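Local atomic coordinates of THUMP domain-containing protein (Pyrococcus horikoshii, PDB entry 1VBK), a protein that is of unproven function but, as a ThiI-like protein with a THUMP domain, probably binds RNA and ATP. Residues Lys86-Ala91 and Ala129-Tyr134; Val111-Ile116 and Leu125-Lys130; Leu174-Glu179 and Leu197-Gly202. All coordinates share one frame; numbering follows the deposited sequence.

Interaction 1: residues Lys86-Ala91 and Ala129-Tyr134; sequences KINRTA and AKVGEY
V131 and A91 meet on the inner side of two crossing helices, where CB of A91 lies 3.7 Å from CG1 of V131. The other methyl of V131, CG2, meets CG2 of I87 at 3.9 Å, and the two side chains cross at about a right angle. V131 CG1 is anti to its backbone N (chi1 172°), which spreads the two methyls so that each serves a different residue of 86-91. This is the buried, apolar side. I87, A91 and V131 are all buried, and they also rest on I152, I154 and I156 of strand 150-157. The axes of the short helical segments approach to 9.6 Å and cross at -48°. This is how helices 84-102 and 124-138 of the THUMP domain lie together on one side of its sheet. The tightest packing is at N88, between V131 and the ring of Y134. N88 lies flat on Y134, its amide plane only 12° from the ring plane. N88 CB stands over one face of the ring, 3.7 Å from the Y134 ring centroid, in a CH-pi contact offset toward the rim. The backbone takes part too, with N88 O 3.3 Å from Y134 CE2. OD1 of N88 turns inward and sits 3.4 Å from CA of V131. The contact buries this oxygen, and it has no hydrogen-bonding partner in the model. The loose side is the solvent margin beyond Y134. There the exposed R89 offers Y134 little more than its backbone N, 4.0 Å from Y134 CE2.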
# COMPACT_ATOMS: atom_id res chain seq x y z
N LYS A 86 -40.55 29.84 9.78
CA LYS A 86 -39.38 30.09 8.94
C LYS A 86 -39.27 29.08 7.80
O LYS A 86 -38.89 29.44 6.69
CB LYS A 86 -38.11 30.08 9.80
CG LYS A 86 -38.08 31.20 10.83
CD LYS A 86 -36.71 31.31 11.49
CE LYS A 86 -36.62 32.56 12.35
NZ LYS A 86 -35.21 32.82 12.75
N ILE A 87 -39.59 27.82 8.08
CA ILE A 87 -39.54 26.79 7.05
C ILE A 87 -40.57 27.12 5.95
O ILE A 87 -40.27 27.02 4.76
CB ILE A 87 -39.85 25.39 7.64
CG1 ILE A 87 -38.67 24.93 8.52
CG2 ILE A 87 -40.10 24.38 6.53
CD1 ILE A 87 -38.93 23.64 9.28
N ASN A 88 -41.77 27.53 6.35
CA ASN A 88 -42.80 27.88 5.36
C ASN A 88 -42.42 29.07 4.49
O ASN A 88 -42.53 29.01 3.26
CB ASN A 88 -44.14 28.20 6.04
CG ASN A 88 -44.97 26.96 6.30
OD1 ASN A 88 -44.81 25.94 5.63
ND2 ASN A 88 -45.88 27.04 7.28
N ARG A 89 -41.96 30.15 5.10
CA ARG A 89 -41.62 31.31 4.30
C ARG A 89 -40.40 31.08 3.40
O ARG A 89 -40.37 31.57 2.28
CB ARG A 89 -41.44 32.57 5.16
CG ARG A 89 -40.13 32.72 5.90
CD ARG A 89 -39.87 34.21 6.15
NE ARG A 89 -38.71 34.47 7.00
CZ ARG A 89 -38.75 34.57 8.33
NH1 ARG A 89 -39.90 34.44 8.97
NH2 ARG A 89 -37.63 34.80 9.01
N THR A 90 -39.40 30.34 3.88
CA THR A 90 -38.23 30.08 3.05
C THR A 90 -38.61 29.14 1.91
O THR A 90 -38.16 29.29 0.79
CB THR A 90 -37.08 29.45 3.85
OG1 THR A 90 -36.76 30.29 4.97
CG2 THR A 90 -35.83 29.32 2.97
N ALA A 91 -39.46 28.15 2.22
CA ALA A 91 -39.90 27.21 1.20
C ALA A 91 -40.65 27.94 0.08
O ALA A 91 -40.42 27.67 -1.10
CB ALA A 91 -40.80 26.15 1.82
N ALA A 129 -46.97 17.92 4.27
CA ALA A 129 -48.37 18.34 4.14
C ALA A 129 -48.57 19.81 4.47
O ALA A 129 -49.26 20.52 3.73
CB ALA A 129 -49.26 17.47 5.04
N LYS A 130 -47.98 20.27 5.57
CA LYS A 130 -48.12 21.65 6.00
C LYS A 130 -47.45 22.64 5.05
O LYS A 130 -48.02 23.70 4.74
CB LYS A 130 -47.53 21.83 7.40
CG LYS A 130 -48.27 21.11 8.51
CD LYS A 130 -49.62 21.74 8.78
CE LYS A 130 -50.19 21.28 10.11
NZ LYS A 130 -51.40 22.07 10.49
N VAL A 131 -46.25 22.32 4.60
CA VAL A 131 -45.53 23.19 3.68
C VAL A 131 -46.24 23.22 2.33
O VAL A 131 -46.34 24.26 1.69
CB VAL A 131 -44.07 22.71 3.48
CG1 VAL A 131 -43.40 23.51 2.36
CG2 VAL A 131 -43.29 22.89 4.77
N GLY A 132 -46.73 22.06 1.90
CA GLY A 132 -47.44 21.99 0.63
C GLY A 132 -48.71 22.82 0.68
O GLY A 132 -49.07 23.45 -0.31
N GLU A 133 -49.39 22.81 1.82
CA GLU A 133 -50.62 23.57 2.00
C GLU A 133 -50.32 25.07 1.95
O GLU A 133 -51.11 25.86 1.44
CB GLU A 133 -51.29 23.23 3.33
CG GLU A 133 -52.40 24.19 3.72
CD GLU A 133 -53.02 23.87 5.06
OE1 GLU A 133 -52.27 23.76 6.06
OE2 GLU A 133 -54.26 23.74 5.12
N TYR A 134 -49.17 25.45 2.51
CA TYR A 134 -48.75 26.84 2.53
C TYR A 134 -48.51 27.33 1.11
O TYR A 134 -48.96 28.41 0.72
CB TYR A 134 -47.47 27.00 3.36
CG TYR A 134 -47.07 28.43 3.62
CD1 TYR A 134 -47.85 29.25 4.45
CD2 TYR A 134 -45.92 28.97 3.05
CE1 TYR A 134 -47.48 30.57 4.70
CE2 TYR A 134 -45.55 30.29 3.30
CZ TYR A 134 -46.32 31.08 4.12
OH TYR A 134 -45.94 32.38 4.39

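Interaction 2: residues Val111-Ile116 and Leu125-Lys130; sequences VTARRI and LEIQAK. With MRD ((4R)-2-methylpentane-2,4-diol), chain C.
A113 and Q128 join a strand to the helix that follows it by a side-chain-to-backbone hydrogen bond, set beside apolar contacts in the THUMP domain. Q128 OE1 accepts from A113 N at 2.9 Å, and the bond is nearly straight (171° at the hydrogen). The donor is tilted 25° from the amide carbonyl plane. The Q128 chain runs extended beyond CG and passes along V111 to reach this N-H. A water bridges Q128 OE1 to R114 NH1, whose guanidinium plane is 24° from the amide plane. R114 NH1 also folds back onto A113 O at 2.7 Å. At the other end of the amide, Q128 NE2 donates to O2 of a bound methylpentanediol, probably from the crystallisation liquor. V111 N holds O4 of the same diol at 2.9 Å. An alanine in place of Q128 would probably leave A113 N without this acceptor and the bridging water without one of its anchors. Deeper in, A113 CB packs on I127 CG2 at 3.7 Å, and I127 continues onto I154 and I156. Strand 108-115, helix 124-138 and strand 142-143 form a beta-alpha-beta unit, and this contact seats its helix on its first strand.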
# COMPACT_ATOMS: atom_id res chain seq x y z
N VAL A 111 -43.26 18.16 -1.98
CA VAL A 111 -42.37 18.56 -0.91
C VAL A 111 -41.77 17.27 -0.38
O VAL A 111 -42.48 16.26 -0.23
CB VAL A 111 -43.11 19.30 0.24
CG1 VAL A 111 -42.12 19.70 1.33
CG2 VAL A 111 -43.81 20.55 -0.30
N THR A 112 -40.47 17.28 -0.14
CA THR A 112 -39.77 16.11 0.37
C THR A 112 -39.06 16.56 1.63
O THR A 112 -38.18 17.42 1.59
CB THR A 112 -38.76 15.59 -0.68
OG1 THR A 112 -39.45 15.27 -1.89
CG2 THR A 112 -38.05 14.34 -0.17
N ALA A 113 -39.45 15.98 2.76
CA ALA A 113 -38.85 16.36 4.03
C ALA A 113 -38.22 15.19 4.75
O ALA A 113 -38.69 14.06 4.65
CB ALA A 113 -39.91 17.01 4.93
N ARG A 114 -37.14 15.48 5.47
CA ARG A 114 -36.43 14.46 6.23
C ARG A 114 -35.98 15.03 7.56
O ARG A 114 -35.38 16.11 7.61
CB ARG A 114 -35.20 13.97 5.46
CG ARG A 114 -35.50 13.10 4.24
CD ARG A 114 -36.00 11.72 4.64
NE ARG A 114 -36.31 10.89 3.47
CZ ARG A 114 -37.37 11.07 2.70
NH1 ARG A 114 -38.24 12.04 2.96
NH2 ARG A 114 -37.56 10.28 1.64
N ARG A 115 -36.29 14.33 8.65
CA ARG A 115 -35.84 14.78 9.96
C ARG A 115 -34.56 14.00 10.21
O ARG A 115 -34.60 12.84 10.62
CB ARG A 115 -36.85 14.45 11.05
CG ARG A 115 -38.06 15.38 11.10
CD ARG A 115 -38.83 15.20 12.40
NE ARG A 115 -39.23 13.82 12.60
CZ ARG A 115 -39.81 13.35 13.70
NH1 ARG A 115 -40.07 14.17 14.72
NH2 ARG A 115 -40.15 12.07 13.78
N ILE A 116 -33.42 14.61 9.93
CA ILE A 116 -32.18 13.91 10.16
C ILE A 116 -32.05 13.64 11.64
O ILE A 116 -31.78 12.53 12.07
CB ILE A 116 -31.03 14.80 9.69
CG1 ILE A 116 -31.23 15.19 8.22
CG2 ILE A 116 -29.70 14.04 9.79
CD1 ILE A 116 -31.37 13.96 7.31
N LEU A 125 -43.78 13.52 7.00
CA LEU A 125 -45.01 13.63 6.24
C LEU A 125 -45.88 14.80 6.69
O LEU A 125 -46.62 15.38 5.89
CB LEU A 125 -45.79 12.31 6.31
CG LEU A 125 -45.04 11.10 5.75
CD1 LEU A 125 -45.92 9.87 5.86
CD2 LEU A 125 -44.64 11.35 4.29
N GLU A 126 -45.81 15.15 7.97
CA GLU A 126 -46.57 16.27 8.49
C GLU A 126 -45.96 17.56 7.92
O GLU A 126 -46.68 18.48 7.53
CB GLU A 126 -46.53 16.30 10.02
CG GLU A 126 -47.30 15.17 10.70
CD GLU A 126 -47.28 15.25 12.23
OE1 GLU A 126 -46.20 15.13 12.83
OE2 GLU A 126 -48.37 15.44 12.82
N ILE A 127 -44.64 17.61 7.87
CA ILE A 127 -43.95 18.78 7.33
C ILE A 127 -44.32 18.95 5.86
O ILE A 127 -44.66 20.05 5.42
CB ILE A 127 -42.42 18.62 7.45
CG1 ILE A 127 -42.00 18.61 8.93
CG2 ILE A 127 -41.72 19.75 6.71
CD1 ILE A 127 -40.55 18.19 9.16
N GLN A 128 -44.27 17.85 5.11
CA GLN A 128 -44.60 17.90 3.69
C GLN A 128 -46.03 18.41 3.47
O GLN A 128 -46.26 19.25 2.60
CB GLN A 128 -44.44 16.51 3.06
CG GLN A 128 -43.00 16.01 3.13
CD GLN A 128 -42.78 14.65 2.48
OE1 GLN A 128 -41.68 14.11 2.53
NE2 GLN A 128 -43.83 14.10 1.85
N ALA A 129 -46.97 17.92 4.27
CA ALA A 129 -48.37 18.34 4.14
C ALA A 129 -48.57 19.81 4.47
O ALA A 129 -49.26 20.52 3.73
CB ALA A 129 -49.26 17.47 5.04
N LYS A 130 -47.98 20.27 5.57
CA LYS A 130 -48.12 21.65 6.00
C LYS A 130 -47.45 22.64 5.05
O LYS A 130 -48.02 23.70 4.74
CB LYS A 130 -47.53 21.83 7.40
CG LYS A 130 -48.27 21.11 8.51
CD LYS A 130 -49.62 21.74 8.78
CE LYS A 130 -50.19 21.28 10.11
NZ LYS A 130 -51.40 22.07 10.49
C1 MRD C . -48.11 15.01 1.92
C2 MRD C . -47.60 15.33 0.51
O2 MRD C . -46.29 14.79 0.35
CM MRD C . -48.56 14.72 -0.52
C3 MRD C . -47.52 16.86 0.35
C4 MRD C . -46.95 17.25 -1.02
O4 MRD C . -45.62 16.75 -1.16
C5 MRD C . -46.99 18.77 -1.19
O HOH W 1 -40.81 11.78 2.15

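Interaction 3: residues Leu174-Glu179 and Leu197-Gly202; sequences LPIGTE and LMMKRG
L174, I176 and E179 gather round the end of a helix, with G202 in the middle. L174 lies across the last turn. Its CB is 3.8 Å from G202 CA, and its CD1 reaches R201 O at 3.7 Å. I176 points to another part of the turn, where its CG1 approaches M199 O and its CD1 meets M199 CB at 4.3 Å. E179 comes in with its aliphatic part, CG standing 3.2 Å from R201 O. A bend at chi2 (-62°) turns its carboxylate away, and OE2 bonds to R16 N.

The backbone holds these side chains in place. L174 N donates to K200 O at 2.8 Å. G202 O accepts from both G177 N and E179 N, at 2.9 Å from G177 N. The two donors reach G202 O from opposite faces of its carbonyl plane, each well out of that plane. P175 to T178 form a type II beta turn. T178 OG1 bonds to P175 O at 2.7 Å, on a lone pair in the carbonyl plane. With chi1 at 58°, OG1 lies between the backbone N and the carbonyl carbon, and this lets it turn back to P175 O, which also accepts from T178 N. G202 has positive phi and is the C-prime residue of a Schellman motif. A CB at G202 would clash with T178 OG1 and L174 CB, and G177 also has backbone angles at which a CB would be jammed.

The contact packs the loop before strand 181-185 against the C-terminal end of helix 189-200. Strand 204-210 follows in the parallel sheet, and its E204 and V205 touch I176 and M199. Helix 19-36 covers the loop through F22, I25 and N29. K200 NZ bonds to the hydroxyl of Y297 on helix 295-305.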
# COMPACT_ATOMS: atom_id res chain seq x y z
N LEU A 174 -16.48 6.02 -4.81
CA LEU A 174 -15.90 6.14 -3.48
C LEU A 174 -14.88 7.27 -3.45
O LEU A 174 -14.24 7.56 -4.46
CB LEU A 174 -15.25 4.81 -3.08
CG LEU A 174 -16.20 3.61 -3.01
CD1 LEU A 174 -15.40 2.32 -2.87
CD2 LEU A 174 -17.16 3.77 -1.83
N PRO A 175 -14.72 7.94 -2.30
CA PRO A 175 -13.76 9.04 -2.20
C PRO A 175 -12.34 8.62 -2.56
O PRO A 175 -11.87 7.56 -2.14
CB PRO A 175 -13.88 9.48 -0.74
CG PRO A 175 -15.27 9.05 -0.35
CD PRO A 175 -15.40 7.71 -1.01
N ILE A 176 -11.65 9.45 -3.35
CA ILE A 176 -10.28 9.15 -3.74
C ILE A 176 -9.43 9.02 -2.48
O ILE A 176 -9.43 9.92 -1.63
CB ILE A 176 -9.70 10.27 -4.64
CG1 ILE A 176 -10.43 10.28 -5.98
CG2 ILE A 176 -8.20 10.07 -4.84
CD1 ILE A 176 -9.91 11.29 -6.97
N GLY A 177 -8.72 7.91 -2.35
CA GLY A 177 -7.89 7.70 -1.18
C GLY A 177 -8.42 6.67 -0.20
O GLY A 177 -7.66 6.14 0.61
N THR A 178 -9.72 6.38 -0.26
CA THR A 178 -10.30 5.40 0.66
C THR A 178 -9.98 3.96 0.27
O THR A 178 -10.12 3.05 1.09
CB THR A 178 -11.84 5.54 0.73
OG1 THR A 178 -12.40 5.39 -0.58
CG2 THR A 178 -12.23 6.90 1.30
N GLU A 179 -9.55 3.75 -0.97
CA GLU A 179 -9.23 2.40 -1.41
C GLU A 179 -7.78 2.18 -1.84
O GLU A 179 -7.50 1.35 -2.70
CB GLU A 179 -10.17 1.98 -2.55
CG GLU A 179 -11.65 1.87 -2.15
CD GLU A 179 -11.91 0.82 -1.07
OE1 GLU A 179 -11.33 -0.29 -1.15
OE2 GLU A 179 -12.72 1.09 -0.16
N LEU A 197 -11.97 5.40 -14.25
CA LEU A 197 -12.80 4.38 -13.63
C LEU A 197 -12.27 3.91 -12.27
O LEU A 197 -13.05 3.62 -11.36
CB LEU A 197 -12.96 3.18 -14.57
CG LEU A 197 -13.71 3.46 -15.88
CD1 LEU A 197 -13.58 2.27 -16.82
CD2 LEU A 197 -15.17 3.75 -15.57
N MET A 198 -10.95 3.83 -12.14
CA MET A 198 -10.36 3.39 -10.88
C MET A 198 -10.41 4.48 -9.81
O MET A 198 -10.59 4.19 -8.63
CB MET A 198 -8.91 2.94 -11.11
CG MET A 198 -8.79 1.69 -11.96
SD MET A 198 -9.71 0.30 -11.26
CE MET A 198 -8.69 -0.10 -9.84
N MET A 199 -10.25 5.74 -10.21
CA MET A 199 -10.33 6.83 -9.25
C MET A 199 -11.75 6.83 -8.67
O MET A 199 -11.96 7.05 -7.47
CB MET A 199 -10.03 8.17 -9.91
CG MET A 199 -8.57 8.36 -10.28
SD MET A 199 -8.19 10.05 -10.80
CE MET A 199 -8.56 9.93 -12.53
N LYS A 200 -12.73 6.56 -9.54
CA LYS A 200 -14.13 6.52 -9.14
C LYS A 200 -14.37 5.44 -8.09
O LYS A 200 -15.30 5.52 -7.29
CB LYS A 200 -15.01 6.26 -10.37
CG LYS A 200 -16.52 6.19 -10.10
CD LYS A 200 -17.29 5.99 -11.41
CE LYS A 200 -18.79 5.83 -11.18
NZ LYS A 200 -19.11 4.60 -10.39
N ARG A 201 -13.52 4.41 -8.09
CA ARG A 201 -13.63 3.33 -7.12
C ARG A 201 -12.82 3.67 -5.86
O ARG A 201 -12.47 2.79 -5.07
CB ARG A 201 -13.15 2.01 -7.75
CG ARG A 201 -14.00 1.55 -8.93
CD ARG A 201 -13.38 0.35 -9.64
NE ARG A 201 -13.31 -0.84 -8.80
CZ ARG A 201 -14.33 -1.66 -8.56
NH1 ARG A 201 -15.52 -1.42 -9.10
NH2 ARG A 201 -14.16 -2.73 -7.79
N GLY A 202 -12.51 4.95 -5.69
CA GLY A 202 -11.78 5.40 -4.52
C GLY A 202 -10.27 5.23 -4.53
O GLY A 202 -9.63 5.38 -3.49

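In the fold
Interactions 1 and 2 are neighbours in the THUMP domain, with centres about 9 Å apart. Both use helix 124-138 and share A129 and K130. Interaction 1 sets this helix against helix 84-102, and interaction 2 sets it against strand 108-115. They touch where CG1 of V131 meets CG2 of V111, so the two contacts form one continuous interface between the helices and the sheet. Interaction 3 comes later in the chain, in the ThiI family region with its parallel sheet. Its centre is about 39 Å from that of interaction 1 and about 34 Å from that of interaction 2. The separation is consistent with a probable RNA-binding part and a probable nucleotide-binding part that fold as distinct units.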